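Local structure of aldo-keto reductase 1 (Coptotermes gestroi, 5KET) at residues Phe320-Tyr325 with His334-Pro339; Phe142-Ser147 with Arg329-His334; Leu88-Asn93 with Ile119-Gly124. The protein probably reduces carbonyl compounds with NADPH, as an NADP-binding oxidoreductase of the aldo/keto reductase family built on a TIM barrel. All coordinates share one frame; numbering follows the deposited sequence.

How the interactions relate
The three contacts illustrate how an aldo/keto reductase barrel holds its long loops together. Interaction 3 comes first along the chain and joins the ends of the neighbouring strands 83-88 and 114-119 of the parallel barrel sheet. Interactions 1 and 2 both use the C-terminal tail around helix 326-329; their segments alternate in sequence and share His334. Centres lie about 11 Å apart for interactions 1 and 2 and for 2 and 3, and about 14 Å for 1 and 3. Asp145 N probably hydrogen-bonds to Gly124 O, and Met322 packs on Leu121 and Val123, so barrel rim, loop and tail are packed on one another, with interactions 1 and 3 reaching the NADP pocket.

Interaction 1 of 3, residues Phe320-Tyr325 with His334-Pro339; sequences FRMDQY and HPYDEP
Met322 meets His334, Pro335 and Tyr336 where the chain doubles back after helix 326-329 in the C-terminal loop, which in aldo/keto reductases generally helps line the substrate side of the pocket at the C-terminal end of the TIM-barrel strands. The polar part of the contact is one hydrogen bond, from His334 NE2 to Met322 O at 2.5 Å with an N-H...O angle of 147°. The carbonyl comes to the edge of the imidazole, near its plane, and this bond probably restrains rotation of the ring. Pro335 CD covers one face of the imidazole, set toward the rim. The sulfur of Met322 lies obliquely to the same ring, 5.1 Å from SD to the His334 centroid.

The apolar part centres on the methionine methyl. A bend at its last torsion (chi3 -63°) brings CE obliquely to the CE1 and hydroxyl side of the phenol, so that Met322 CE sits 3.4 Å from Tyr336 CE1, and the same methyl is 3.7 Å from Pro335 CG. Both partners are crossed at about a right angle. Within the tail, Pro335 CG lies 3.5 Å above the plane of the Tyr336 ring, over its centre, and Arg318 adds a cation-pi contact to that ring. Putting an alanine at Tyr336 would probably leave the Met322 methyl without its aromatic neighbour and Arg318 without its pi partner.

Upstream, the Phe320 side chain leads away from the tail to Trp30 and the bound NADP. Its backbone nevertheless stays in the contact, with Phe320 O 3.7 Å from Tyr336 CE1.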
loop_
_atom_site.group_PDB
_atom_site.type_symbol
_atom_site.label_atom_id
_atom_site.label_comp_id
_atom_site.label_asym_id
_atom_site.label_seq_id
_atom_site.Cartn_x
_atom_site.Cartn_y
_atom_site.Cartn_z
ATOM N N PHE A 320 -7.114 -0.232 9.802
ATOM C CA PHE A 320 -5.663 -0.336 9.947
ATOM C C PHE A 320 -5.179 0.790 10.859
ATOM O O PHE A 320 -4.482 1.723 10.456
ATOM C CB PHE A 320 -4.983 -0.304 8.587
ATOM C CG PHE A 320 -5.274 -1.508 7.740
ATOM C CD1 PHE A 320 -6.497 -1.644 7.088
ATOM C CD2 PHE A 320 -4.328 -2.510 7.604
ATOM C CE1 PHE A 320 -6.761 -2.760 6.318
ATOM C CE2 PHE A 320 -4.583 -3.616 6.838
ATOM C CZ PHE A 320 -5.800 -3.744 6.188
ATOM N N ARG A 321 -5.605 0.699 12.116
ATOM C CA ARG A 321 -5.143 1.635 13.119
ATOM C C ARG A 321 -3.743 1.253 13.574
ATOM O O ARG A 321 -3.221 0.182 13.252
ATOM C CB ARG A 321 -6.093 1.671 14.318
ATOM C CG ARG A 321 -7.557 1.698 13.952
ATOM C CD ARG A 321 -8.421 2.068 15.147
ATOM N NE ARG A 321 -8.591 3.515 15.269
ATOM C CZ ARG A 321 -9.538 4.216 14.643
ATOM N NH1 ARG A 321 -10.408 3.605 13.840
ATOM N NH2 ARG A 321 -9.613 5.534 14.817
ATOM N N MET A 322 -3.136 2.151 14.342
ATOM C CA MET A 322 -1.787 1.973 14.862
ATOM C C MET A 322 -1.834 2.289 16.357
ATOM O O MET A 322 -1.286 3.291 16.822
ATOM C CB MET A 322 -0.794 2.864 14.115
ATOM C CG MET A 322 0.521 2.197 13.773
ATOM S SD MET A 322 1.634 3.321 12.906
ATOM C CE MET A 322 0.683 3.625 11.427
ATOM N N ASP A 323 -2.523 1.430 17.111
ATOM C CA ASP A 323 -2.665 1.649 18.543
ATOM C C ASP A 323 -2.529 0.352 19.329
ATOM O O ASP A 323 -3.064 0.259 20.441
ATOM C CB ASP A 323 -4.011 2.303 18.864
ATOM C CG ASP A 323 -5.195 1.534 18.278
ATOM O OD1 ASP A 323 -4.998 0.408 17.765
ATOM O OD2 ASP A 323 -6.328 2.061 18.335
ATOM N N GLN A 324 -1.832 -0.646 18.781
ATOM C CA GLN A 324 -1.732 -1.938 19.454
ATOM C C GLN A 324 -1.010 -1.822 20.794
ATOM O O GLN A 324 -1.431 -2.430 21.786
ATOM C CB GLN A 324 -1.028 -2.945 18.543
ATOM N N TYR A 325 0.073 -1.051 20.851
ATOM C CA TYR A 325 0.876 -0.934 22.058
ATOM C C TYR A 325 0.990 0.521 22.484
ATOM O O TYR A 325 0.877 1.436 21.670
ATOM C CB TYR A 325 2.283 -1.511 21.859
ATOM C CG TYR A 325 2.294 -2.957 21.447
ATOM C CD1 TYR A 325 1.974 -3.957 22.353
ATOM C CD2 TYR A 325 2.636 -3.326 20.152
ATOM C CE1 TYR A 325 1.986 -5.288 21.982
ATOM C CE2 TYR A 325 2.654 -4.653 19.771
ATOM C CZ TYR A 325 2.327 -5.629 20.688
ATOM O OH TYR A 325 2.343 -6.951 20.310
ATOM N N HIS A 334 3.611 9.352 15.254
ATOM C CA HIS A 334 2.387 8.597 15.061
ATOM C C HIS A 334 1.439 9.390 14.171
ATOM O O HIS A 334 1.143 10.557 14.468
ATOM C CB HIS A 334 1.724 8.288 16.394
ATOM C CG HIS A 334 0.571 7.346 16.279
ATOM N ND1 HIS A 334 -0.732 7.776 16.135
ATOM C CD2 HIS A 334 0.526 5.994 16.259
ATOM C CE1 HIS A 334 -1.531 6.729 16.047
ATOM N NE2 HIS A 334 -0.792 5.634 16.118
ATOM N N PRO A 335 0.946 8.800 13.080
ATOM C CA PRO A 335 0.273 9.608 12.052
ATOM C C PRO A 335 -1.200 9.882 12.297
ATOM O O PRO A 335 -1.735 10.826 11.693
ATOM C CB PRO A 335 0.461 8.771 10.783
ATOM C CG PRO A 335 0.504 7.355 11.296
ATOM C CD PRO A 335 1.167 7.408 12.645
ATOM N N TYR A 336 -1.879 9.115 13.146
ATOM C CA TYR A 336 -3.333 9.154 13.200
ATOM C C TYR A 336 -3.876 9.940 14.383
ATOM O O TYR A 336 -5.076 9.868 14.658
ATOM C CB TYR A 336 -3.894 7.734 13.203
ATOM C CG TYR A 336 -3.344 6.867 12.089
ATOM C CD1 TYR A 336 -3.059 5.529 12.308
ATOM C CD2 TYR A 336 -3.089 7.390 10.827
ATOM C CE1 TYR A 336 -2.557 4.736 11.311
ATOM C CE2 TYR A 336 -2.575 6.603 9.823
ATOM C CZ TYR A 336 -2.313 5.273 10.071
ATOM O OH TYR A 336 -1.805 4.469 9.076
ATOM N N ASP A 337 -3.035 10.691 15.089
ATOM C CA ASP A 337 -3.573 11.669 16.028
ATOM C C ASP A 337 -4.057 12.913 15.295
ATOM O O ASP A 337 -5.080 13.499 15.667
ATOM C CB ASP A 337 -2.525 12.037 17.074
ATOM C CG ASP A 337 -2.117 10.858 17.925
ATOM O OD1 ASP A 337 -2.927 9.912 18.048
ATOM O OD2 ASP A 337 -0.986 10.879 18.467
ATOM N N GLU A 338 -3.338 13.326 14.253
ATOM C CA GLU A 338 -3.764 14.450 13.441
ATOM C C GLU A 338 -5.058 14.113 12.698
ATOM O O GLU A 338 -5.327 12.943 12.400
ATOM C CB GLU A 338 -2.670 14.823 12.440
ATOM C CG GLU A 338 -1.410 15.391 13.075
ATOM C CD GLU A 338 -1.475 16.899 13.236
ATOM O OE1 GLU A 338 -1.994 17.560 12.304
ATOM O OE2 GLU A 338 -1.016 17.410 14.289
ATOM N N PRO A 339 -5.880 15.125 12.400
ATOM C CA PRO A 339 -7.103 14.888 11.609
ATOM C C PRO A 339 -6.865 14.130 10.316
ATOM O O PRO A 339 -7.670 13.264 9.945
ATOM C CB PRO A 339 -7.607 16.310 11.332
ATOM C CG PRO A 339 -7.109 17.109 12.487
ATOM C CD PRO A 339 -5.783 16.513 12.882
#

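Interaction 2 of 3, residues Phe142-Ser147 with Arg329-His334; sequences FLIDTS and REHPEH
Strand 144-145, which pairs antiparallel with strand 124-125 in the long loop after barrel strand 114-119, offers Ile144 and Asp145 to His331 of the C-terminal tail. In the TIM-barrel aldo/keto reductases this loop and the tail both lie at the cofactor end of the barrel, and here they meet directly. His331 does most of the touching. Its CG stands opposite the backbone N (chi1 173°), which carries the imidazole out toward the strand, edge first. Ile144 CG2 approaches that edge in the plane of the ring, 3.8 Å from His331 ND1, and the two side chains run obliquely past each other.

Asp145 O also lies at the ring edge, near its plane, but the contact with ND1 is too poorly angled for a hydrogen bond. This carbonyl has a polar partner elsewhere, the hydroxyl of Thr148. The carboxylate of Asp145 is likewise engaged away from the tail, in a salt bridge from OD1 to Arg94 NH1, while OD2, less surely placed, fits an Asx turn with Ser147 N. Nearby, Ile144 and His334 both touch Leu328 of helix 326-329; Val123 and Thr148 also touch His331, which is buried where the tail meets this loop.

The next residue on each side extends the contact outward to the surface. There the meeting is between backbone and proline ring, Thr146 O lying 3.6 Å from Pro332 CG.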
loop_
_atom_site.group_PDB
_atom_site.type_symbol
_atom_site.label_atom_id
_atom_site.label_comp_id
_atom_site.label_asym_id
_atom_site.label_seq_id
_atom_site.Cartn_x
_atom_site.Cartn_y
_atom_site.Cartn_z
ATOM N N PHE A 142 7.951 -4.530 23.511
ATOM C CA PHE A 142 8.015 -4.324 22.070
ATOM C C PHE A 142 9.015 -3.215 21.762
ATOM O O PHE A 142 8.801 -2.057 22.130
ATOM C CB PHE A 142 6.638 -3.981 21.516
ATOM C CG PHE A 142 6.629 -3.794 20.042
ATOM C CD1 PHE A 142 6.982 -4.838 19.210
ATOM C CD2 PHE A 142 6.282 -2.579 19.485
ATOM C CE1 PHE A 142 6.988 -4.676 17.851
ATOM C CE2 PHE A 142 6.285 -2.412 18.124
ATOM C CZ PHE A 142 6.638 -3.461 17.305
ATOM N N LEU A 143 10.102 -3.575 21.074
ATOM C CA LEU A 143 11.217 -2.662 20.821
ATOM C C LEU A 143 10.843 -1.626 19.769
ATOM O O LEU A 143 10.815 -1.930 18.573
ATOM C CB LEU A 143 12.435 -3.459 20.368
ATOM C CG LEU A 143 13.495 -3.787 21.410
ATOM C CD1 LEU A 143 12.856 -4.315 22.672
ATOM C CD2 LEU A 143 14.461 -4.807 20.833
ATOM N N ILE A 144 10.595 -0.396 20.201
ATOM C CA ILE A 144 10.283 0.712 19.306
ATOM C C ILE A 144 11.456 1.678 19.291
ATOM O O ILE A 144 12.094 1.913 20.325
ATOM C CB ILE A 144 8.987 1.419 19.741
ATOM C CG1 ILE A 144 7.828 0.458 19.574
ATOM C CG2 ILE A 144 8.737 2.664 18.922
ATOM C CD1 ILE A 144 6.517 1.114 19.560
ATOM N N ASP A 145 11.753 2.226 18.115
ATOM C CA ASP A 145 12.799 3.234 17.990
ATOM C C ASP A 145 12.146 4.605 18.132
ATOM O O ASP A 145 11.572 5.140 17.186
ATOM C CB ASP A 145 13.546 3.096 16.670
ATOM C CG ASP A 145 14.751 4.007 16.593
ATOM O OD1 ASP A 145 15.573 3.825 15.672
ATOM O OD2 ASP A 145 14.888 4.893 17.466
ATOM N N THR A 146 12.252 5.165 19.335
ATOM C CA THR A 146 11.830 6.518 19.650
ATOM C C THR A 146 12.533 7.572 18.794
ATOM O O THR A 146 12.060 8.715 18.731
ATOM C CB THR A 146 12.131 6.783 21.115
ATOM O OG1 THR A 146 13.540 7.094 21.247
ATOM C CG2 THR A 146 11.856 5.531 21.925
ATOM N N SER A 147 13.648 7.234 18.142
ATOM C CA SER A 147 14.539 8.208 17.526
ATOM C C SER A 147 14.337 8.319 16.023
ATOM O O SER A 147 15.241 8.765 15.313
ATOM C CB SER A 147 15.992 7.848 17.828
ATOM O OG SER A 147 16.333 6.609 17.230
ATOM N N ARG A 329 1.613 4.134 20.010
ATOM C CA ARG A 329 0.810 5.350 19.961
ATOM C C ARG A 329 1.611 6.557 20.438
ATOM O O ARG A 329 1.480 7.657 19.889
ATOM C CB ARG A 329 -0.452 5.194 20.801
ATOM C CG ARG A 329 -0.852 3.788 21.094
ATOM C CD ARG A 329 -2.226 3.733 21.752
ATOM N NE ARG A 329 -2.207 4.170 23.158
ATOM C CZ ARG A 329 -2.056 3.356 24.198
ATOM N NH1 ARG A 329 -1.890 2.056 24.000
ATOM N NH2 ARG A 329 -2.050 3.817 25.430
ATOM N N GLU A 330 2.460 6.361 21.438
ATOM C CA GLU A 330 3.217 7.459 22.017
ATOM C C GLU A 330 4.469 7.803 21.218
ATOM O O GLU A 330 5.228 8.678 21.653
ATOM C CB GLU A 330 3.603 7.125 23.462
ATOM C CG GLU A 330 2.443 7.072 24.428
ATOM C CD GLU A 330 2.870 6.579 25.800
ATOM O OE1 GLU A 330 3.793 5.736 25.866
ATOM O OE2 GLU A 330 2.293 7.039 26.812
ATOM N N HIS A 331 4.713 7.140 20.087
ATOM C CA HIS A 331 5.898 7.453 19.322
ATOM C C HIS A 331 5.733 8.835 18.670
ATOM O O HIS A 331 4.661 9.169 18.181
ATOM C CB HIS A 331 6.167 6.389 18.258
ATOM C CG HIS A 331 7.274 6.725 17.306
ATOM N ND1 HIS A 331 8.400 5.968 17.165
ATOM C CD2 HIS A 331 7.408 7.725 16.416
ATOM C CE1 HIS A 331 9.190 6.505 16.249
ATOM N NE2 HIS A 331 8.611 7.583 15.780
ATOM N N PRO A 332 6.802 9.653 18.664
ATOM C CA PRO A 332 6.684 11.043 18.185
ATOM C C PRO A 332 6.115 11.201 16.783
ATOM O O PRO A 332 5.598 12.278 16.452
ATOM C CB PRO A 332 8.117 11.554 18.254
ATOM C CG PRO A 332 8.919 10.520 19.005
ATOM C CD PRO A 332 8.019 9.430 19.452
ATOM N N GLU A 333 6.231 10.181 15.943
ATOM C CA GLU A 333 5.754 10.217 14.570
ATOM C C GLU A 333 4.577 9.271 14.375
ATOM O O GLU A 333 4.562 8.462 13.440
ATOM C CB GLU A 333 6.884 9.869 13.601
ATOM C CG GLU A 333 8.064 10.830 13.651
ATOM C CD GLU A 333 7.711 12.238 13.176
ATOM O OE1 GLU A 333 6.628 12.423 12.573
ATOM O OE2 GLU A 333 8.526 13.159 13.404
ATOM N N HIS A 334 3.611 9.352 15.254
ATOM C CA HIS A 334 2.387 8.597 15.061
ATOM C C HIS A 334 1.439 9.390 14.171
ATOM O O HIS A 334 1.143 10.557 14.468
ATOM C CB HIS A 334 1.724 8.288 16.394
ATOM C CG HIS A 334 0.571 7.346 16.279
ATOM N ND1 HIS A 334 -0.732 7.776 16.135
ATOM C CD2 HIS A 334 0.526 5.994 16.259
ATOM C CE1 HIS A 334 -1.531 6.729 16.047
ATOM N NE2 HIS A 334 -0.792 5.634 16.118
#

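Interaction 3 of 3, residues Leu88-Asn93 with Ile119-Gly124; sequences LPPIGN and IHLPVG. With NAP (NADP nicotinamide-adenine-dinucleotide phosphate), chain C.
The imidazole of His120 meets Pro90 at its edge, with Pro90 CD near the ring plane and 4.1 Å from His120 CD2. The carboxamide oxygen of the NADP nicotinamide approaches the same ring obliquely, His120 CE1 being 3.4 Å from O7N of the cofactor. A chi1 of -160°, which sets CG opposite the backbone N, leaves CD2 on the Pro90 side of the ring and CE1 on the cofactor side. Leu88 O, also oblique to the ring, accepts a weak hydrogen bond from His120 N at 3.4 Å.

That bond follows directly on a parallel bridge between Leu88 and Ile119, the last residues of adjacent strands in the eight-stranded TIM barrel. Both side chains point to the same face of the sheet, where Leu153 of helix 150-162 covers them. Beyond the bridge the chains leave the barrel, and His120 faces the active site: its side chain lies close to Tyr58, the predicted proton donor, and to Lys87, predicted to lower the tyrosine's pKa. His120 itself is predicted to bind substrate.

Past the histidine Pro90 packs on the Leu121 side chain and on backbone atoms. Pro90 CG lies 3.9 Å from Leu121 CB, the two side chains passing at a slant, and Pro90 CB is 3.6 Å from Val123 O. Gly124 CA comes within 3.3 Å of Pro90 O in a CA-H...O contact with an angle of 128° at the hydrogen. Asn93 CB packs 3.8 Å from Gly124 CA.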
loop_
_atom_site.group_PDB
_atom_site.type_symbol
_atom_site.label_atom_id
_atom_site.label_comp_id
_atom_site.label_asym_id
_atom_site.label_seq_id
_atom_site.Cartn_x
_atom_site.Cartn_y
_atom_site.Cartn_z
ATOM N N LEU A 88 10.160 -0.257 2.793
ATOM C CA LEU A 88 11.206 -0.363 3.802
ATOM C C LEU A 88 10.604 -0.750 5.151
ATOM O O LEU A 88 9.705 -0.049 5.641
ATOM C CB LEU A 88 11.963 0.952 3.921
ATOM C CG LEU A 88 12.951 1.017 5.086
ATOM C CD1 LEU A 88 14.280 0.402 4.686
ATOM C CD2 LEU A 88 13.133 2.450 5.589
ATOM N N PRO A 89 11.084 -1.811 5.786
ATOM C CA PRO A 89 10.423 -2.290 7.003
ATOM C C PRO A 89 10.613 -1.331 8.158
ATOM O O PRO A 89 11.684 -0.719 8.303
ATOM C CB PRO A 89 11.121 -3.635 7.284
ATOM C CG PRO A 89 12.043 -3.884 6.186
ATOM C CD PRO A 89 12.215 -2.657 5.385
ATOM N N PRO A 90 9.622 -1.210 9.054
ATOM C CA PRO A 90 9.767 -0.335 10.231
ATOM C C PRO A 90 11.061 -0.552 11.007
ATOM O O PRO A 90 11.506 0.352 11.719
ATOM C CB PRO A 90 8.534 -0.681 11.073
ATOM C CG PRO A 90 7.516 -1.107 10.075
ATOM C CD PRO A 90 8.278 -1.801 8.975
ATOM N N ILE A 91 11.686 -1.727 10.864
ATOM C CA ILE A 91 12.982 -1.960 11.501
ATOM C C ILE A 91 14.129 -1.330 10.734
ATOM O O ILE A 91 15.292 -1.497 11.130
ATOM C CB ILE A 91 13.296 -3.458 11.676
ATOM C CG1 ILE A 91 13.352 -4.152 10.313
ATOM C CG2 ILE A 91 12.284 -4.109 12.609
ATOM C CD1 ILE A 91 13.797 -5.601 10.383
ATOM N N GLY A 92 13.841 -0.613 9.651
ATOM C CA GLY A 92 14.868 0.101 8.915
ATOM C C GLY A 92 14.618 1.591 8.783
ATOM O O GLY A 92 15.216 2.232 7.913
ATOM N N ASN A 93 13.768 2.169 9.635
ATOM C CA ASN A 93 13.488 3.607 9.592
ATOM C C ASN A 93 14.629 4.400 10.220
ATOM O O ASN A 93 14.470 5.194 11.150
ATOM C CB ASN A 93 12.166 3.914 10.270
ATOM C CG ASN A 93 11.060 3.108 9.707
ATOM O OD1 ASN A 93 11.254 1.949 9.370
ATOM N ND2 ASN A 93 9.896 3.709 9.564
ATOM N N ILE A 119 8.525 4.299 2.341
ATOM C CA ILE A 119 8.665 4.152 3.783
ATOM C C ILE A 119 7.372 3.534 4.301
ATOM O O ILE A 119 6.320 4.173 4.310
ATOM C CB ILE A 119 8.978 5.480 4.472
ATOM C CG1 ILE A 119 9.972 6.292 3.624
ATOM C CG2 ILE A 119 9.539 5.229 5.856
ATOM C CD1 ILE A 119 10.589 7.489 4.343
ATOM N N HIS A 120 7.452 2.262 4.691
ATOM C CA HIS A 120 6.261 1.512 5.061
ATOM C C HIS A 120 5.510 2.188 6.200
ATOM O O HIS A 120 4.285 2.364 6.124
ATOM C CB HIS A 120 6.678 0.093 5.449
ATOM C CG HIS A 120 5.577 -0.913 5.392
ATOM N ND1 HIS A 120 4.555 -0.857 4.470
ATOM C CD2 HIS A 120 5.358 -2.027 6.128
ATOM C CE1 HIS A 120 3.741 -1.881 4.658
ATOM N NE2 HIS A 120 4.209 -2.607 5.655
ATOM N N LEU A 121 6.233 2.607 7.249
ATOM C CA LEU A 121 5.652 3.206 8.463
ATOM C C LEU A 121 6.469 4.383 8.995
ATOM O O LEU A 121 7.681 4.235 9.201
ATOM C CB LEU A 121 5.483 2.159 9.571
ATOM C CG LEU A 121 4.031 1.766 9.872
ATOM C CD1 LEU A 121 3.433 0.979 8.712
ATOM C CD2 LEU A 121 3.940 0.980 11.160
ATOM N N PRO A 122 5.819 5.514 9.286
ATOM C CA PRO A 122 6.466 6.589 10.022
ATOM C C PRO A 122 7.089 6.133 11.333
ATOM O O PRO A 122 8.025 6.779 11.832
ATOM C CB PRO A 122 5.329 7.576 10.281
ATOM C CG PRO A 122 4.172 7.116 9.508
ATOM C CD PRO A 122 4.396 5.738 9.014
ATOM N N VAL A 123 6.565 5.086 11.951
ATOM C CA VAL A 123 7.002 4.644 13.269
ATOM C C VAL A 123 8.087 3.604 13.080
ATOM O O VAL A 123 7.868 2.575 12.440
ATOM C CB VAL A 123 5.830 4.067 14.083
ATOM C CG1 VAL A 123 6.327 3.489 15.402
ATOM C CG2 VAL A 123 4.743 5.123 14.299
ATOM N N GLY A 124 9.269 3.869 13.627
ATOM C CA GLY A 124 10.375 2.946 13.497
ATOM C C GLY A 124 10.418 1.915 14.613
ATOM O O GLY A 124 10.011 2.169 15.742
HETATM P PA NAP C . -8.588 -5.618 0.180
HETATM O O1A NAP C . -7.671 -6.133 -0.919
HETATM O O2A NAP C . -9.505 -4.644 -0.006
HETATM O O5B NAP C . -9.221 -6.976 0.939
HETATM C C5B NAP C . -8.777 -8.104 0.225
HETATM C C4B NAP C . -9.529 -9.280 0.835
HETATM O O4B NAP C . -10.776 -9.389 0.189
HETATM C C3B NAP C . -8.745 -10.616 0.712
HETATM O O3B NAP C . -8.975 -11.388 1.852
HETATM C C2B NAP C . -9.409 -11.313 -0.501
HETATM O O2B NAP C . -9.648 -12.635 -0.307
HETATM C C1B NAP C . -10.785 -10.548 -0.639
HETATM N N9A NAP C . -11.018 -10.122 -2.013
HETATM C C8A NAP C . -10.069 -9.662 -2.945
HETATM N N7A NAP C . -10.626 -9.357 -4.141
HETATM C C5A NAP C . -11.994 -9.635 -3.970
HETATM C C6A NAP C . -13.092 -9.518 -4.834
HETATM N N6A NAP C . -12.933 -9.068 -6.119
HETATM N N1A NAP C . -14.356 -9.854 -4.428
HETATM C C2A NAP C . -14.453 -10.303 -3.123
HETATM N N3A NAP C . -13.501 -10.466 -2.182
HETATM C C4A NAP C . -12.252 -10.112 -2.650
HETATM O O3 NAP C . -7.556 -4.925 1.208
HETATM P PN NAP C . -6.208 -5.662 1.560
HETATM O O1N NAP C . -6.054 -7.046 1.097
HETATM O O2N NAP C . -5.777 -5.211 2.933
HETATM O O5D NAP C . -5.031 -4.758 0.587
HETATM C C5D NAP C . -3.963 -5.578 0.478
HETATM C C4D NAP C . -2.867 -4.816 -0.179
HETATM O O4D NAP C . -2.854 -3.524 0.430
HETATM C C3D NAP C . -1.576 -5.519 0.271
HETATM O O3D NAP C . -1.098 -6.311 -0.729
HETATM C C2D NAP C . -0.617 -4.384 0.446
HETATM O O2D NAP C . -0.002 -4.097 -0.737
HETATM C C1D NAP C . -1.526 -3.185 0.780
HETATM N N1N NAP C . -1.357 -3.001 2.245
HETATM C C2N NAP C . -0.591 -1.965 2.684
HETATM C C3N NAP C . -0.388 -1.783 4.031
HETATM C C7N NAP C . 0.420 -0.656 4.457
HETATM O O7N NAP C . 1.075 0.048 3.667
HETATM N N7N NAP C . 0.446 -0.384 5.805
HETATM C C4N NAP C . -0.944 -2.668 4.971
HETATM C C5N NAP C . -1.704 -3.721 4.507
HETATM C C6N NAP C . -1.911 -3.899 3.152
HETATM P P2B NAP C . -8.768 -13.850 -1.279
HETATM O O1X NAP C . -7.353 -13.475 -0.864
HETATM O O2X NAP C . -9.301 -15.198 -0.876
HETATM O O3X NAP C . -9.042 -13.292 -2.674
#